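Local atomic coordinates of UDP-N-acetylglucosamine 2-epimerase (Listeria monocytogenes, PDB entry 3OT5), a protein that probably catalyses the reversible interconversion of UDP-N-acetylglucosamine and UDP-N-acetylmannosamine by inverting the configuration at C2 of the sugar. Residues A146-W151 and N183-E187; D171-T177 and T193-N199. All coordinates share one frame; numbering follows the deposited sequence.

How the contacts relate
From the N terminus the chain runs along strand 140-144 into the loop 146-151, passes helix 159-169, and enters strand 172-175. Helix 178-186 follows, and strand 194-196 comes last. Contact 1 closes the longer loop by bringing 146-151 onto the end of that second helix. Contact 2 closes a shorter one by setting 171-177 beside 193-199. Because the four segments alternate along the chain, the two closures cross rather than nest. They also touch: A146 N lies 2.8 Å from F174 O, a probable hydrogen bond, and L184 packs on both S175 and I194. Helix 178-186 thus joins the last two strands at one border of the parallel sheet to loop 146-151.

Contact 1: residues A146-W151 and N183-E187; sequences AGLRTW and NLLAE
The indole of W151 meets N183 and E187 with its six-membered ring, while one face is filled from its own segment by R149 CB, 3.6 Å above the plane and over the centre. At the indole edge lie the backbone O of N183 and its side-chain oxygen, with OD1 3.4 Å from W151 CZ2; the amide stands steeply to the ring, the planes 78° apart. E187 OE2 approaches obliquely, 3.2 Å from W151 CZ3. A large flat residue suits this place because it can roof R149 and still reach the helix.

The guanidinium of R149 takes the E187 carboxylate at its edge. The grip is side-on and forked: NE donates to E187 OE2 at 2.8 Å, on the syn side but out of the carboxylate plane, and NH2 to E187 OE1 at 2.9 Å, also syn; both bonds are nearly straight and the two planes lie 30° apart. A bend at chi2 (-73°) turns the arginine toward the helix end, whereas E187 is extended beyond CG. NH1 donates to L148 O, helping fix the group's rotation, and K189 gives the carboxylate a second positive partner.

N183 uses its other amide atom: ND2 donates to G147 O at 3.0 Å, in the amide plane, serving loop carbonyl and indole edge at once. G147 has positive phi, where a CB would jam against the preceding carbonyl O and run into L184 CD1, so the position calls for glycine; L184 CG lies 3.8 Å from its CA. L184 CD1 also lies 4.1 Å from A146 CB.

The loop follows a strand of a Rossmann-like alpha/beta domain and is held by a bidentate salt bridge and an asparagine-carbonyl hydrogen bond against the C-terminal end of crossover helix 178-186.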
# COMPACT_ATOMS: atom_id res chain seq x y z
N ALA A 146 -3.43 -8.38 7.85
CA ALA A 146 -4.53 -8.82 8.69
C ALA A 146 -4.88 -7.91 9.84
O ALA A 146 -3.99 -7.37 10.52
CB ALA A 146 -4.19 -10.22 9.26
N GLY A 147 -6.17 -7.73 10.05
CA GLY A 147 -6.63 -6.97 11.20
C GLY A 147 -6.96 -5.50 11.17
O GLY A 147 -7.23 -4.94 12.23
N LEU A 148 -6.96 -4.85 10.00
CA LEU A 148 -7.34 -3.43 9.97
C LEU A 148 -8.85 -3.38 10.26
O LEU A 148 -9.60 -4.28 9.85
CB LEU A 148 -7.00 -2.76 8.64
CG LEU A 148 -5.52 -2.72 8.27
CD1 LEU A 148 -5.35 -2.17 6.87
CD2 LEU A 148 -4.71 -1.90 9.31
N ARG A 149 -9.28 -2.38 11.01
CA ARG A 149 -10.67 -2.25 11.37
C ARG A 149 -11.11 -0.81 11.55
O ARG A 149 -10.38 0.01 12.09
CB ARG A 149 -10.95 -2.94 12.72
CG ARG A 149 -10.72 -4.41 12.86
CD ARG A 149 -11.76 -5.26 12.16
NE ARG A 149 -11.52 -6.68 12.42
CZ ARG A 149 -10.78 -7.48 11.65
NH1 ARG A 149 -10.19 -7.02 10.55
NH2 ARG A 149 -10.62 -8.75 11.99
N THR A 150 -12.33 -0.54 11.10
CA THR A 150 -12.99 0.73 11.33
C THR A 150 -14.15 0.37 12.26
O THR A 150 -14.79 1.23 12.82
CB THR A 150 -13.57 1.34 10.07
OG1 THR A 150 -14.55 0.44 9.53
CG2 THR A 150 -12.45 1.60 9.03
N TRP A 151 -14.43 -0.93 12.40
CA TRP A 151 -15.54 -1.43 13.23
C TRP A 151 -16.91 -0.97 12.71
O TRP A 151 -17.94 -1.12 13.39
CB TRP A 151 -15.36 -1.02 14.70
CG TRP A 151 -13.99 -1.34 15.27
CD1 TRP A 151 -13.00 -0.44 15.57
CD2 TRP A 151 -13.47 -2.63 15.57
NE1 TRP A 151 -11.90 -1.10 16.07
CE2 TRP A 151 -12.16 -2.44 16.07
CE3 TRP A 151 -13.98 -3.93 15.48
CZ2 TRP A 151 -11.35 -3.51 16.48
CZ3 TRP A 151 -13.18 -4.98 15.87
CH2 TRP A 151 -11.88 -4.77 16.37
N ASN A 183 -6.50 -5.43 17.42
CA ASN A 183 -7.86 -5.57 16.91
C ASN A 183 -8.22 -7.04 16.86
O ASN A 183 -9.32 -7.43 17.26
CB ASN A 183 -7.98 -4.98 15.50
CG ASN A 183 -7.85 -3.47 15.50
OD1 ASN A 183 -7.98 -2.82 16.53
ND2 ASN A 183 -7.61 -2.90 14.34
N LEU A 184 -7.30 -7.85 16.37
CA LEU A 184 -7.53 -9.28 16.26
C LEU A 184 -7.65 -9.90 17.65
O LEU A 184 -8.50 -10.76 17.87
CB LEU A 184 -6.45 -9.94 15.41
CG LEU A 184 -6.55 -9.59 13.92
CD1 LEU A 184 -5.26 -9.93 13.18
CD2 LEU A 184 -7.78 -10.27 13.28
N LEU A 185 -6.82 -9.44 18.58
CA LEU A 185 -6.88 -9.96 19.95
C LEU A 185 -8.21 -9.62 20.61
O LEU A 185 -8.77 -10.45 21.33
CB LEU A 185 -5.73 -9.43 20.80
CG LEU A 185 -4.34 -9.94 20.41
CD1 LEU A 185 -3.27 -9.25 21.26
CD2 LEU A 185 -4.27 -11.45 20.54
N ALA A 186 -8.72 -8.41 20.37
CA ALA A 186 -10.00 -7.98 20.96
C ALA A 186 -11.16 -8.85 20.47
O ALA A 186 -12.18 -8.98 21.15
CB ALA A 186 -10.26 -6.51 20.67
N GLU A 187 -11.01 -9.44 19.28
CA GLU A 187 -12.02 -10.34 18.73
C GLU A 187 -11.80 -11.79 19.21
O GLU A 187 -12.44 -12.72 18.73
CB GLU A 187 -12.03 -10.28 17.21
CG GLU A 187 -12.46 -8.93 16.66
CD GLU A 187 -12.28 -8.80 15.17
OE1 GLU A 187 -11.52 -9.61 14.58
OE2 GLU A 187 -12.86 -7.87 14.58

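Contact 2: residues D171-T177 and T193-N199; sequences DIHFSPT and TIFVTGN
H173 N donates to T193 O at 2.9 Å and begins the ladder that joins two neighbouring parallel strands of a beta-alpha-beta unit, with helix 178-186 as the connection in this Rossmann-like domain. F195 N then reaches H173 O, and S175 N reaches F195 O at 2.8 Å. The short strand axes are inclined by 17°, nearly parallel.

The buried middle is tight on both faces. On one, I194 and V196 lie under the helix, touching L184 and K181; beta-branched residues suit an extended strand that must also present bulk to a helix. On the other, F174 packs into helix 380-392, and F195 beside it takes I172 CD1 at 3.7 Å from its CE2. The isoleucine reaches that ring because CG1 swings anti to the backbone nitrogen (chi1 -177°).

At the C-terminal ends of the strands S175 O receives T197 N at 2.8 Å and a weak bond from G198 N; G198 itself has positive phi (94°), where glycine is at ease. T177 and N199 then act as N-caps of the two helices that follow: T177 OG1 takes A180 N, and N199 takes A201 N through OD1 while its ND2 donates to E314 OE2.

The N-terminal end is the more solvent-facing one. D171 and T193 are partly exposed; H173 and T193 lie side by side, with T193 OG1 hydrogen-bonded to D190 O. One water, at the edge of the imidazole and in its plane, sits 3.1 Å from H173 NE2 and donates to the same T193 OG1 at 2.6 Å.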
# COMPACT_ATOMS: atom_id res chain seq x y z
N ASP A 171 -6.19 -18.83 9.57
CA ASP A 171 -5.49 -19.66 10.53
C ASP A 171 -4.26 -18.91 11.01
O ASP A 171 -3.80 -19.14 12.09
CB ASP A 171 -5.08 -20.95 9.87
CG ASP A 171 -6.26 -21.77 9.45
OD1 ASP A 171 -7.07 -22.11 10.33
OD2 ASP A 171 -6.35 -22.08 8.26
N ILE A 172 -3.74 -18.02 10.18
CA ILE A 172 -2.56 -17.25 10.53
C ILE A 172 -2.73 -15.84 9.97
O ILE A 172 -3.17 -15.63 8.84
CB ILE A 172 -1.27 -18.01 10.10
CG1 ILE A 172 -0.01 -17.26 10.52
CG2 ILE A 172 -1.27 -18.29 8.61
CD1 ILE A 172 1.25 -18.13 10.39
N HIS A 173 -2.42 -14.86 10.82
CA HIS A 173 -2.61 -13.47 10.50
C HIS A 173 -1.29 -12.74 10.49
O HIS A 173 -0.50 -12.85 11.44
CB HIS A 173 -3.51 -12.84 11.56
CG HIS A 173 -4.77 -13.61 11.80
ND1 HIS A 173 -5.97 -13.30 11.20
CD2 HIS A 173 -5.01 -14.70 12.56
CE1 HIS A 173 -6.90 -14.15 11.60
NE2 HIS A 173 -6.33 -15.02 12.42
N PHE A 174 -1.07 -12.00 9.43
CA PHE A 174 0.13 -11.23 9.28
C PHE A 174 -0.34 -9.79 9.34
O PHE A 174 -0.80 -9.23 8.36
CB PHE A 174 0.82 -11.61 7.97
CG PHE A 174 0.96 -13.10 7.77
CD1 PHE A 174 1.86 -13.83 8.52
CD2 PHE A 174 0.19 -13.77 6.82
CE1 PHE A 174 2.01 -15.18 8.34
CE2 PHE A 174 0.33 -15.12 6.62
CZ PHE A 174 1.23 -15.85 7.39
N SER A 175 -0.28 -9.20 10.53
CA SER A 175 -0.73 -7.84 10.74
C SER A 175 0.35 -6.85 10.35
O SER A 175 1.53 -7.12 10.51
CB SER A 175 -1.11 -7.62 12.21
OG SER A 175 -2.18 -8.46 12.58
N PRO A 176 -0.06 -5.71 9.80
CA PRO A 176 0.95 -4.76 9.42
C PRO A 176 1.42 -3.95 10.62
O PRO A 176 2.54 -3.46 10.61
CB PRO A 176 0.22 -3.87 8.42
CG PRO A 176 -1.17 -3.87 8.90
CD PRO A 176 -1.41 -5.26 9.44
N THR A 177 0.58 -3.84 11.64
CA THR A 177 0.93 -3.05 12.81
C THR A 177 0.48 -3.67 14.12
O THR A 177 -0.30 -4.64 14.14
CB THR A 177 0.25 -1.66 12.74
OG1 THR A 177 -1.17 -1.83 12.74
CG2 THR A 177 0.67 -0.91 11.48
N THR A 193 -1.29 -17.16 16.76
CA THR A 193 -1.52 -17.16 15.31
C THR A 193 -1.35 -15.78 14.63
O THR A 193 -1.45 -15.67 13.41
CB THR A 193 -2.93 -17.68 15.00
OG1 THR A 193 -3.91 -16.76 15.50
CG2 THR A 193 -3.15 -19.07 15.63
N ILE A 194 -1.07 -14.74 15.41
CA ILE A 194 -0.92 -13.39 14.85
C ILE A 194 0.53 -12.93 14.86
O ILE A 194 1.23 -13.04 15.87
CB ILE A 194 -1.72 -12.34 15.64
CG1 ILE A 194 -3.19 -12.76 15.78
CG2 ILE A 194 -1.64 -10.99 14.95
CD1 ILE A 194 -3.92 -11.93 16.81
N PHE A 195 0.97 -12.37 13.73
CA PHE A 195 2.34 -11.87 13.63
C PHE A 195 2.37 -10.47 13.05
O PHE A 195 1.91 -10.25 11.94
CB PHE A 195 3.18 -12.79 12.73
CG PHE A 195 3.31 -14.19 13.25
CD1 PHE A 195 4.40 -14.55 14.03
CD2 PHE A 195 2.35 -15.15 12.96
CE1 PHE A 195 4.53 -15.84 14.52
CE2 PHE A 195 2.48 -16.45 13.44
CZ PHE A 195 3.57 -16.79 14.21
N VAL A 196 2.89 -9.51 13.82
CA VAL A 196 3.04 -8.15 13.33
C VAL A 196 4.28 -8.25 12.47
O VAL A 196 5.38 -8.40 12.97
CB VAL A 196 3.28 -7.11 14.45
CG1 VAL A 196 3.41 -5.68 13.84
CG2 VAL A 196 2.15 -7.14 15.47
N THR A 197 4.08 -8.16 11.17
CA THR A 197 5.16 -8.30 10.21
C THR A 197 5.55 -7.02 9.50
O THR A 197 6.61 -6.94 8.88
CB THR A 197 4.68 -9.25 9.11
OG1 THR A 197 3.53 -8.66 8.48
CG2 THR A 197 4.28 -10.60 9.71
N GLY A 198 4.69 -6.01 9.59
CA GLY A 198 4.91 -4.76 8.85
C GLY A 198 4.10 -4.93 7.56
O GLY A 198 3.47 -5.96 7.35
N ASN A 199 4.16 -3.92 6.71
CA ASN A 199 3.44 -3.88 5.44
C ASN A 199 4.31 -4.31 4.25
O ASN A 199 5.36 -3.72 4.02
CB ASN A 199 2.95 -2.45 5.22
CG ASN A 199 2.23 -2.27 3.89
OD1 ASN A 199 2.17 -3.19 3.07
ND2 ASN A 199 1.68 -1.08 3.68
O HOH W 1 -6.08 -17.48 14.29